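PDB 3VW5: cellobiose 2-epimerase from Ruminococcus albus, which catalyses the reversible epimerisation of cellobiose to 4-O-beta-D-glucosyl-D-mannose, probably acting on the free, unmodified disaccharide. Local coordinates for residues T105-Y110 / R158-V163; Y122-G127 / Y193-N198; L134-F139 / E199-R204; N171-D176 / N233-I238. The protein carries 2 engineered substitutions. All blocks are in the same frame, centred on the assembly; numbering follows the deposited sequence.

Contact 1. Residues T105-Y110 / R158-V163; sequences TMKHTY and RQWRLV
Trp160 offers one face of its indole to the aliphatic stem of Lys107: CG stands over the six-membered ring, 4.1 Å from the centroid and 13° off the ring normal, a CH-pi contact. Arg158 O lies above the same face, on the side of the five-membered ring, while at the indole edge NE1 is hydrogen-bonded to Tyr89 O. Lys107 CB lies 3.6 Å from Trp160 CZ3. With CG beside the backbone N (chi1 -57°) and a further bend at chi2, the lysine chain lies alongside Arg158, both pointing the same way. Its NZ donates to Arg158 O, 3.1 Å away, in the carbonyl plane and on a lone pair. One water bridges Thr105 OG1 and Arg158 N, 2.8 Å from each. The contact thus fastens the loop after strand 151-156 onto the end of strand 102-108, its neighbour in an antiparallel sheet. Shortening Lys107 to an alanine removes the stem and the ammonium group, and would probably leave Arg158 O without this donor and the Trp160 face without its aliphatic cover. NZ also binds Gly90 O and shares Asp86 OD2 with Arg158 NE, so that one carboxylate would be expected to offset part of the two neighbouring positive charges.

Contact 2. Residues Y122-G127 / Y193-N198; sequences YYRASG and YKADGN
Arg124 and Lys194 meet obliquely, face against chain: Lys194 CG lies over one face of the guanidinium, toward its rim, and comes within 3.6 Å of Arg124 NE. Lys194 CD follows, 4.0 Å from Arg124 CZ. What turns the guanidinium this way is the bend at chi3 of Arg124 (57°); the chain leaves the helix straight through chi2 and only then folds over the lysine methylenes. Before that bend, Arg124 CG rests on Ala195 CB at 3.8 Å, so the arginine uses its aliphatic root on the alanine and its flat end on the lysine. Tyr123 comes to the same methyl beside the arginine stem. Its CD2 touches Ala195 CB at 3.9 Å, and its edge, near the ring plane, is turned to Ala195 O, which lies 3.6 Å from Tyr123 CE2. The small methyl group thus meets both the tyrosine ring and the arginine stem, and the backbones draw in to 6.0 Å between Arg124 CA and Ala195 CA. These residues close the C-terminal ends of helices 109-126 and 179-196, two members of the (alpha/alpha)6 barrel. Arg124 NH1 forms a salt bridge with Glu191, one turn before Ala195, which ties the arginine across to the partner helix. No hydrogen bond joins the two segments themselves. Although Arg124 NH2 and Lys194 NZ are like charges 4.9 Å apart, the Glu191 carboxylate probably offsets part of that repulsion, and the two residues meet through lysine methylenes laid on the guanidinium face, their charged ends apart.

Contact 3. Residues L134-F139 / E199-R204; sequences LAYRLF and EKVADR. Engineered in segment 134-139: Leu138 (natural residue Pro).
Tyr136, whose CE1 touches Val201 CG2 at 4.0 Å, is held at its far end by a hydrogen bond from its hydroxyl group to Asp196 OD2, shortly before segment 199-204. With the ring anchored there, the tyrosine and the valine side chains cross at about a right angle. Phe139 makes the closer contact. Val201 CG2 stands over one face of its ring, 3.8 Å from the centroid and 15° off the normal, a CH-pi contact, and CZ is its nearest ring atom at 3.7 Å. Phe139 CG lies anti to the backbone N (chi1 165°), which carries the ring out across the gap between the axes of segments 134-139 and 199-204, 12.2 Å apart at closest approach and inclined at 44°. Arg204 CG meets the ring edge at Phe139 CE1, 4.0 Å away, while its NE runs on to a salt bridge with Glu143. Tyr189 adds an edge-to-face partner for Phe139. An alanine instead of Phe139 is likely to open a gap between helices 129-145 and 199-216, leaving Val201 CG2 without its aromatic face. Between these two barrel helices cohesion is apolar, with the polar ends of Tyr136 and Arg204 bonded away from the valine.

Contact 4. Residues N171-D176 / N233-I238; sequences NGLKAD and NLVGDI
Val235 pushes its CG1 methyl into the notch between Leu173 and Ala175. On one side of this knob lies Leu173 CG at 3.8 Å, on the other Ala175 CB at 4.2 Å. The methyl reaches the notch because it stands anti to the backbone N (chi1 155°). Leu173 and Val235 slide past each other in opposite directions, so the leucine branch carries on beyond the valine and over the main chain at Gly236, where Leu173 CD2 comes to 4.3 Å from Gly236 CA. A CB on Gly236 would point toward the leucine and lie only 2.8 Å from Leu173 CD2; the absence of a side chain probably makes room for that methyl. Both segments are mainly loop, on the same end of the (alpha/alpha)6 barrel; the first leads into strand 177-178, the second ends on Ile238, the first residue of strand 238-240, and each strand is followed by a helix of the barrel. Phe227, on strand 223-228, touches Leu173, Ala175 and Ile238, giving the two segments a common aromatic neighbour. Ile238 meets the leucine tip to tip, CD1 against Leu173 CD2 at 3.7 Å. Its CG1 lies beside the backbone N (chi1 -67°) and the chain then runs out nearly straight at chi2, which extends CD1 toward segment 171-176. At the margin, Asn171 ND2 is hydrogen-bonded to Asp293, and Asp237 forms a salt bridge with Arg292 of the neighbouring strand 287-293.

In the fold
Contacts 2 and 3 lie side by side, centres 12 Å apart, and touch: Tyr193 OH probably hydrogen-bonds Glu199 OE1 at 3.0 Å. Contact 2 joins helix 109-126 to 179-196, and contact 3 joins their successors in the chain, 129-145 and 199-216. Contact 1 shares helix 109-126 with contact 2 but sits at its start, centres 27 Å apart. The centre of contact 4 lies about 19 Å from that of contact 1 and about 35 Å from that of contact 2, across the chain's centre from the latter. Along the chain, contact 1 closes before contact 4 opens, whereas the other pairs of contacts alternate their segments. Helix packing thus binds one end of the barrel, strands and loops the other.

Contact 1. Residues T105-Y110 / R158-V163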
# COMPACT_ATOMS: atom_id res chain seq x y z
N THR A 105 4.70 0.34 -20.92
CA THR A 105 3.40 -0.29 -21.09
C THR A 105 3.30 -1.68 -20.49
O THR A 105 2.32 -2.38 -20.72
CB THR A 105 3.01 -0.36 -22.56
OG1 THR A 105 4.08 -0.95 -23.30
CG2 THR A 105 2.71 1.04 -23.10
N MET A 106 4.33 -2.08 -19.75
CA MET A 106 4.38 -3.33 -19.00
C MET A 106 3.16 -3.47 -18.07
O MET A 106 2.75 -2.51 -17.40
CB MET A 106 5.69 -3.36 -18.19
CG MET A 106 5.83 -4.47 -17.15
SD MET A 106 5.42 -3.94 -15.47
CE MET A 106 7.04 -3.62 -14.76
N LYS A 107 2.57 -4.66 -18.04
CA LYS A 107 1.41 -4.92 -17.18
C LYS A 107 1.84 -5.64 -15.93
O LYS A 107 2.56 -6.63 -15.99
CB LYS A 107 0.35 -5.76 -17.91
CG LYS A 107 -0.15 -5.16 -19.21
CD LYS A 107 -0.98 -3.91 -18.97
CE LYS A 107 -1.38 -3.22 -20.28
NZ LYS A 107 -2.44 -3.96 -21.02
N HIS A 108 1.41 -5.14 -14.78
CA HIS A 108 1.76 -5.75 -13.51
C HIS A 108 0.55 -5.96 -12.60
O HIS A 108 -0.14 -5.01 -12.22
CB HIS A 108 2.84 -4.93 -12.79
CG HIS A 108 3.78 -5.77 -11.98
ND1 HIS A 108 3.36 -6.54 -10.91
CD2 HIS A 108 5.12 -5.96 -12.09
CE1 HIS A 108 4.40 -7.17 -10.40
NE2 HIS A 108 5.48 -6.84 -11.09
N THR A 109 0.29 -7.22 -12.27
CA THR A 109 -0.78 -7.57 -11.37
C THR A 109 -0.89 -6.62 -10.17
O THR A 109 -1.97 -6.17 -9.79
CB THR A 109 -0.58 -9.00 -10.88
OG1 THR A 109 -0.62 -9.87 -12.00
CG2 THR A 109 -1.67 -9.41 -9.91
N TYR A 110 0.26 -6.33 -9.58
CA TYR A 110 0.34 -5.48 -8.40
C TYR A 110 -0.16 -4.06 -8.69
O TYR A 110 -0.90 -3.46 -7.90
CB TYR A 110 1.80 -5.50 -7.96
CG TYR A 110 2.16 -4.58 -6.85
CD1 TYR A 110 2.16 -5.03 -5.55
CD2 TYR A 110 2.56 -3.27 -7.11
CE1 TYR A 110 2.53 -4.20 -4.51
CE2 TYR A 110 2.92 -2.42 -6.08
CZ TYR A 110 2.91 -2.89 -4.77
OH TYR A 110 3.28 -2.07 -3.73
N ARG A 158 2.74 -5.28 -22.46
CA ARG A 158 1.41 -4.76 -22.73
C ARG A 158 0.45 -5.84 -23.21
O ARG A 158 -0.71 -5.87 -22.81
CB ARG A 158 1.47 -3.63 -23.76
CG ARG A 158 0.12 -3.06 -24.00
CD ARG A 158 0.12 -2.11 -25.13
NE ARG A 158 -1.23 -1.58 -25.27
CZ ARG A 158 -1.67 -0.93 -26.34
NH1 ARG A 158 -0.87 -0.74 -27.39
NH2 ARG A 158 -2.92 -0.49 -26.36
N GLN A 159 0.96 -6.72 -24.06
CA GLN A 159 0.19 -7.77 -24.71
C GLN A 159 0.08 -9.04 -23.86
O GLN A 159 -0.29 -10.09 -24.36
CB GLN A 159 0.81 -8.09 -26.07
CG GLN A 159 0.97 -6.87 -26.99
CD GLN A 159 2.43 -6.48 -27.28
OE1 GLN A 159 3.07 -7.03 -28.20
NE2 GLN A 159 2.96 -5.54 -26.50
N TRP A 160 0.41 -8.96 -22.57
CA TRP A 160 0.23 -10.10 -21.65
C TRP A 160 1.16 -11.30 -21.89
O TRP A 160 0.86 -12.41 -21.45
CB TRP A 160 -1.21 -10.60 -21.63
CG TRP A 160 -2.26 -9.59 -21.26
CD1 TRP A 160 -3.25 -9.10 -22.07
CD2 TRP A 160 -2.44 -8.95 -19.98
NE1 TRP A 160 -4.03 -8.21 -21.39
CE2 TRP A 160 -3.56 -8.09 -20.11
CE3 TRP A 160 -1.77 -9.01 -18.76
CZ2 TRP A 160 -4.03 -7.31 -19.05
CZ3 TRP A 160 -2.23 -8.24 -17.71
CH2 TRP A 160 -3.35 -7.40 -17.86
N ARG A 161 2.27 -11.08 -22.59
CA ARG A 161 3.30 -12.10 -22.68
C ARG A 161 4.24 -11.96 -21.48
O ARG A 161 4.66 -10.86 -21.13
CB ARG A 161 4.08 -11.98 -23.99
CG ARG A 161 3.18 -12.06 -25.23
CD ARG A 161 3.92 -11.69 -26.51
NE ARG A 161 4.34 -10.29 -26.53
CZ ARG A 161 4.71 -9.64 -27.62
NH1 ARG A 161 4.72 -10.26 -28.80
NH2 ARG A 161 5.08 -8.36 -27.55
N LEU A 162 4.55 -13.09 -20.86
CA LEU A 162 5.36 -13.11 -19.64
C LEU A 162 6.77 -12.47 -19.76
O LEU A 162 7.48 -12.71 -20.73
CB LEU A 162 5.48 -14.54 -19.13
CG LEU A 162 6.00 -14.56 -17.70
CD1 LEU A 162 4.87 -14.91 -16.74
CD2 LEU A 162 7.17 -15.54 -17.55
N VAL A 163 7.13 -11.66 -18.76
CA VAL A 163 8.50 -11.13 -18.60
C VAL A 163 9.03 -11.28 -17.17
O VAL A 163 8.31 -11.73 -16.27
CB VAL A 163 8.62 -9.63 -18.97
CG1 VAL A 163 10.06 -9.34 -19.44
CG2 VAL A 163 7.62 -9.22 -20.02
O HOH W 1 4.96 -3.62 -23.10

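Contact 2. Residues Y122-G127 / Y193-N198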
# COMPACT_ATOMS: atom_id res chain seq x y z
N TYR A 122 -12.91 5.62 -4.90
CA TYR A 122 -13.41 6.85 -5.49
C TYR A 122 -14.90 6.73 -5.70
O TYR A 122 -15.64 7.69 -5.48
CB TYR A 122 -12.71 7.16 -6.81
CG TYR A 122 -13.25 8.39 -7.48
CD1 TYR A 122 -13.10 9.64 -6.91
CD2 TYR A 122 -13.92 8.29 -8.70
CE1 TYR A 122 -13.59 10.76 -7.53
CE2 TYR A 122 -14.42 9.41 -9.33
CZ TYR A 122 -14.26 10.64 -8.74
OH TYR A 122 -14.77 11.76 -9.37
N TYR A 123 -15.34 5.53 -6.10
CA TYR A 123 -16.77 5.24 -6.17
C TYR A 123 -17.44 5.40 -4.80
O TYR A 123 -18.45 6.10 -4.69
CB TYR A 123 -17.02 3.85 -6.77
CG TYR A 123 -18.45 3.36 -6.61
CD1 TYR A 123 -19.51 3.98 -7.31
CD2 TYR A 123 -18.75 2.29 -5.77
CE1 TYR A 123 -20.80 3.55 -7.16
CE2 TYR A 123 -20.03 1.85 -5.62
CZ TYR A 123 -21.06 2.48 -6.32
OH TYR A 123 -22.35 2.02 -6.16
N ARG A 124 -16.89 4.77 -3.76
CA ARG A 124 -17.46 4.93 -2.42
C ARG A 124 -17.48 6.39 -2.03
O ARG A 124 -18.22 6.81 -1.15
CB ARG A 124 -16.67 4.14 -1.39
CG ARG A 124 -16.75 2.64 -1.58
CD ARG A 124 -16.01 1.92 -0.46
NE ARG A 124 -16.52 2.27 0.86
CZ ARG A 124 -15.76 2.60 1.90
NH1 ARG A 124 -14.43 2.65 1.78
NH2 ARG A 124 -16.34 2.89 3.06
N ALA A 125 -16.64 7.18 -2.69
CA ALA A 125 -16.50 8.57 -2.34
C ALA A 125 -17.49 9.46 -3.07
O ALA A 125 -18.04 10.38 -2.47
CB ALA A 125 -15.06 9.04 -2.60
N SER A 126 -17.74 9.19 -4.36
CA SER A 126 -18.27 10.20 -5.26
C SER A 126 -19.77 10.21 -5.65
O SER A 126 -20.29 11.29 -5.99
CB SER A 126 -17.39 10.32 -6.50
OG SER A 126 -17.19 9.04 -7.08
N GLY A 127 -20.48 9.09 -5.70
CA GLY A 127 -19.97 7.81 -6.10
C GLY A 127 -20.38 7.70 -7.56
O GLY A 127 -21.48 7.27 -7.88
N TYR A 193 -15.30 -5.25 -2.75
CA TYR A 193 -16.41 -5.96 -2.14
C TYR A 193 -17.15 -5.03 -1.19
O TYR A 193 -18.38 -5.00 -1.16
CB TYR A 193 -15.94 -7.23 -1.43
CG TYR A 193 -17.05 -8.04 -0.83
CD1 TYR A 193 -17.75 -8.98 -1.58
CD2 TYR A 193 -17.42 -7.86 0.49
CE1 TYR A 193 -18.77 -9.72 -1.04
CE2 TYR A 193 -18.44 -8.59 1.05
CZ TYR A 193 -19.12 -9.52 0.28
OH TYR A 193 -20.15 -10.26 0.84
N LYS A 194 -16.39 -4.26 -0.42
CA LYS A 194 -16.95 -3.23 0.44
C LYS A 194 -17.85 -2.32 -0.39
O LYS A 194 -18.94 -1.95 0.04
CB LYS A 194 -15.82 -2.42 1.09
CG LYS A 194 -16.27 -1.21 1.89
CD LYS A 194 -15.55 -1.15 3.22
CE LYS A 194 -16.53 -1.05 4.39
NZ LYS A 194 -15.84 -1.21 5.72
N ALA A 195 -17.40 -1.97 -1.58
CA ALA A 195 -18.11 -1.03 -2.43
C ALA A 195 -19.45 -1.54 -2.97
O ALA A 195 -20.39 -0.75 -3.14
CB ALA A 195 -17.23 -0.57 -3.58
N ASP A 196 -19.54 -2.85 -3.25
CA ASP A 196 -20.63 -3.34 -4.11
C ASP A 196 -21.07 -4.80 -3.88
O ASP A 196 -21.96 -5.30 -4.58
CB ASP A 196 -20.24 -3.13 -5.57
CG ASP A 196 -21.40 -3.29 -6.51
OD1 ASP A 196 -22.23 -2.36 -6.58
OD2 ASP A 196 -21.47 -4.34 -7.18
N GLY A 197 -20.43 -5.46 -2.92
CA GLY A 197 -20.82 -6.80 -2.48
C GLY A 197 -20.91 -7.95 -3.47
O GLY A 197 -21.55 -8.94 -3.16
N ASN A 198 -20.29 -7.83 -4.64
CA ASN A 198 -20.28 -8.89 -5.66
C ASN A 198 -19.61 -10.16 -5.17
O ASN A 198 -18.45 -10.14 -4.77
CB ASN A 198 -19.60 -8.39 -6.95
CG ASN A 198 -19.54 -9.46 -8.05
OD1 ASN A 198 -18.52 -9.63 -8.72
ND2 ASN A 198 -20.64 -10.17 -8.25

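Contact 3. Residues L134-F139 / E199-R204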
# COMPACT_ATOMS: atom_id res chain seq x y z
N LEU A 134 -15.14 0.74 -14.16
CA LEU A 134 -13.72 0.61 -14.42
C LEU A 134 -13.08 -0.37 -13.45
O LEU A 134 -12.22 -1.17 -13.80
CB LEU A 134 -13.07 1.97 -14.30
CG LEU A 134 -12.76 2.68 -15.63
CD1 LEU A 134 -13.68 2.18 -16.71
CD2 LEU A 134 -12.87 4.20 -15.44
N ALA A 135 -13.51 -0.31 -12.20
CA ALA A 135 -12.99 -1.22 -11.20
C ALA A 135 -13.26 -2.67 -11.60
O ALA A 135 -12.34 -3.51 -11.57
CB ALA A 135 -13.56 -0.89 -9.84
N TYR A 136 -14.50 -2.97 -11.98
CA TYR A 136 -14.85 -4.32 -12.39
C TYR A 136 -14.13 -4.67 -13.68
O TYR A 136 -13.69 -5.80 -13.85
CB TYR A 136 -16.37 -4.45 -12.58
CG TYR A 136 -17.13 -4.67 -11.30
CD1 TYR A 136 -17.05 -5.88 -10.63
CD2 TYR A 136 -17.94 -3.67 -10.76
CE1 TYR A 136 -17.75 -6.09 -9.47
CE2 TYR A 136 -18.63 -3.87 -9.60
CZ TYR A 136 -18.54 -5.09 -8.96
OH TYR A 136 -19.23 -5.32 -7.79
N ARG A 137 -14.01 -3.70 -14.57
CA ARG A 137 -13.31 -3.93 -15.82
C ARG A 137 -11.90 -4.47 -15.56
O ARG A 137 -11.45 -5.41 -16.21
CB ARG A 137 -13.24 -2.67 -16.68
CG ARG A 137 -12.61 -2.95 -18.03
CD ARG A 137 -12.27 -1.70 -18.81
NE ARG A 137 -12.86 -1.74 -20.15
CZ ARG A 137 -14.03 -1.17 -20.47
NH1 ARG A 137 -14.75 -0.51 -19.55
NH2 ARG A 137 -14.48 -1.27 -21.72
N LEU A 138 -11.21 -3.86 -14.58
CA LEU A 138 -9.84 -4.23 -14.26
C LEU A 138 -9.77 -5.53 -13.44
O LEU A 138 -8.86 -6.35 -13.63
CB LEU A 138 -9.14 -3.08 -13.54
CG LEU A 138 -8.97 -1.80 -14.34
CD1 LEU A 138 -8.35 -0.72 -13.48
CD2 LEU A 138 -8.13 -2.03 -15.58
N PHE A 139 -10.71 -5.72 -12.54
CA PHE A 139 -10.90 -7.02 -11.90
C PHE A 139 -11.01 -8.14 -12.95
O PHE A 139 -10.35 -9.17 -12.82
CB PHE A 139 -12.14 -6.98 -11.01
CG PHE A 139 -12.63 -8.32 -10.57
CD1 PHE A 139 -12.05 -8.97 -9.49
CD2 PHE A 139 -13.72 -8.92 -11.20
CE1 PHE A 139 -12.52 -10.21 -9.07
CE2 PHE A 139 -14.20 -10.17 -10.77
CZ PHE A 139 -13.59 -10.81 -9.71
N GLU A 199 -20.35 -11.27 -5.20
CA GLU A 199 -19.86 -12.52 -4.63
C GLU A 199 -18.75 -13.19 -5.46
O GLU A 199 -17.96 -13.98 -4.94
CB GLU A 199 -21.03 -13.48 -4.38
CG GLU A 199 -21.23 -13.87 -2.91
CD GLU A 199 -21.54 -12.67 -2.00
OE1 GLU A 199 -20.98 -12.62 -0.87
OE2 GLU A 199 -22.34 -11.78 -2.40
N LYS A 200 -18.68 -12.87 -6.74
CA LYS A 200 -17.58 -13.38 -7.57
C LYS A 200 -16.26 -12.81 -7.05
O LYS A 200 -15.25 -13.51 -7.01
CB LYS A 200 -17.78 -13.00 -9.04
CG LYS A 200 -17.96 -14.18 -10.00
CD LYS A 200 -19.43 -14.48 -10.24
CE LYS A 200 -19.67 -15.01 -11.66
NZ LYS A 200 -20.82 -14.31 -12.34
N VAL A 201 -16.28 -11.53 -6.67
CA VAL A 201 -15.11 -10.88 -6.08
C VAL A 201 -14.73 -11.51 -4.73
O VAL A 201 -13.57 -11.81 -4.47
CB VAL A 201 -15.32 -9.33 -5.97
CG1 VAL A 201 -14.11 -8.64 -5.32
CG2 VAL A 201 -15.58 -8.74 -7.33
N ALA A 202 -15.71 -11.75 -3.86
CA ALA A 202 -15.41 -12.42 -2.60
C ALA A 202 -14.81 -13.81 -2.80
O ALA A 202 -13.94 -14.22 -2.03
CB ALA A 202 -16.63 -12.48 -1.70
N ASP A 203 -15.24 -14.54 -3.82
CA ASP A 203 -14.63 -15.83 -4.08
C ASP A 203 -13.13 -15.72 -4.30
O ASP A 203 -12.36 -16.43 -3.65
CB ASP A 203 -15.30 -16.55 -5.26
CG ASP A 203 -16.62 -17.19 -4.87
OD1 ASP A 203 -16.77 -17.54 -3.67
OD2 ASP A 203 -17.50 -17.33 -5.76
N ARG A 204 -12.71 -14.83 -5.20
CA ARG A 204 -11.30 -14.67 -5.47
C ARG A 204 -10.56 -14.20 -4.20
O ARG A 204 -9.49 -14.74 -3.86
CB ARG A 204 -11.08 -13.69 -6.62
CG ARG A 204 -11.91 -14.00 -7.85
CD ARG A 204 -11.74 -15.44 -8.27
NE ARG A 204 -10.34 -15.77 -8.54
CZ ARG A 204 -9.72 -16.83 -8.05
NH1 ARG A 204 -10.36 -17.67 -7.25
NH2 ARG A 204 -8.44 -17.05 -8.35

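Contact 4. Residues N171-D176 / N233-I238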
# COMPACT_ATOMS: atom_id res chain seq x y z
N ASN A 171 16.78 -8.21 -4.31
CA ASN A 171 18.20 -8.31 -4.67
C ASN A 171 18.35 -8.51 -6.18
O ASN A 171 17.94 -7.64 -6.97
CB ASN A 171 18.91 -9.44 -3.91
CG ASN A 171 19.04 -9.14 -2.42
OD1 ASN A 171 18.98 -7.98 -1.99
ND2 ASN A 171 19.22 -10.20 -1.62
N GLY A 172 18.92 -9.64 -6.57
CA GLY A 172 18.95 -10.03 -7.97
C GLY A 172 17.87 -11.06 -8.27
O GLY A 172 17.92 -11.76 -9.30
N LEU A 173 16.88 -11.12 -7.38
CA LEU A 173 15.95 -12.25 -7.26
C LEU A 173 14.93 -12.40 -8.41
O LEU A 173 14.89 -13.44 -9.08
CB LEU A 173 15.23 -12.19 -5.90
CG LEU A 173 15.79 -13.05 -4.76
CD1 LEU A 173 17.27 -13.23 -4.90
CD2 LEU A 173 15.45 -12.46 -3.38
N LYS A 174 14.09 -11.39 -8.61
CA LYS A 174 13.13 -11.41 -9.71
C LYS A 174 12.26 -12.69 -9.79
O LYS A 174 11.89 -13.15 -10.89
CB LYS A 174 13.84 -11.11 -11.05
CG LYS A 174 14.65 -9.82 -11.00
CD LYS A 174 15.09 -9.35 -12.39
CE LYS A 174 16.45 -9.93 -12.82
NZ LYS A 174 16.39 -11.42 -13.02
N ALA A 175 11.94 -13.25 -8.63
CA ALA A 175 11.04 -14.39 -8.53
C ALA A 175 9.77 -14.19 -9.35
O ALA A 175 9.40 -13.06 -9.66
CB ALA A 175 10.67 -14.64 -7.08
N ASP A 176 9.11 -15.28 -9.70
CA ASP A 176 7.91 -15.21 -10.51
C ASP A 176 6.72 -14.76 -9.68
O ASP A 176 5.94 -13.91 -10.11
CB ASP A 176 7.61 -16.58 -11.12
CG ASP A 176 8.66 -17.01 -12.14
OD1 ASP A 176 9.69 -17.62 -11.72
OD2 ASP A 176 8.46 -16.73 -13.35
N ASN A 233 7.55 -22.36 -4.41
CA ASN A 233 8.63 -22.66 -3.49
C ASN A 233 9.45 -21.42 -3.22
O ASN A 233 9.61 -20.55 -4.08
CB ASN A 233 9.51 -23.80 -4.02
CG ASN A 233 8.90 -25.16 -3.79
OD1 ASN A 233 8.11 -25.37 -2.87
ND2 ASN A 233 9.29 -26.12 -4.62
N LEU A 234 10.00 -21.35 -2.02
CA LEU A 234 10.76 -20.21 -1.56
C LEU A 234 12.00 -19.91 -2.41
O LEU A 234 12.74 -20.81 -2.80
CB LEU A 234 11.16 -20.44 -0.11
CG LEU A 234 11.56 -19.28 0.80
CD1 LEU A 234 10.65 -18.06 0.64
CD2 LEU A 234 11.48 -19.82 2.22
N VAL A 235 12.19 -18.62 -2.69
CA VAL A 235 13.33 -18.10 -3.42
C VAL A 235 13.96 -17.01 -2.56
O VAL A 235 13.25 -16.11 -2.11
CB VAL A 235 12.89 -17.43 -4.73
CG1 VAL A 235 13.92 -16.38 -5.17
CG2 VAL A 235 12.62 -18.47 -5.81
N GLY A 236 15.27 -17.09 -2.33
CA GLY A 236 15.92 -16.20 -1.39
C GLY A 236 15.47 -16.47 0.04
O GLY A 236 14.78 -17.45 0.32
N ASP A 237 15.86 -15.58 0.95
CA ASP A 237 15.49 -15.75 2.34
C ASP A 237 15.28 -14.39 2.98
O ASP A 237 16.13 -13.89 3.72
CB ASP A 237 16.59 -16.52 3.07
CG ASP A 237 16.28 -16.72 4.55
OD1 ASP A 237 17.24 -17.05 5.29
OD2 ASP A 237 15.10 -16.56 4.97
N ILE A 238 14.14 -13.77 2.69
CA ILE A 238 13.89 -12.42 3.13
C ILE A 238 12.72 -12.37 4.10
O ILE A 238 11.67 -12.98 3.87
CB ILE A 238 13.67 -11.47 1.94
CG1 ILE A 238 14.97 -11.33 1.16
CG2 ILE A 238 13.21 -10.10 2.42
CD1 ILE A 238 14.76 -10.78 -0.21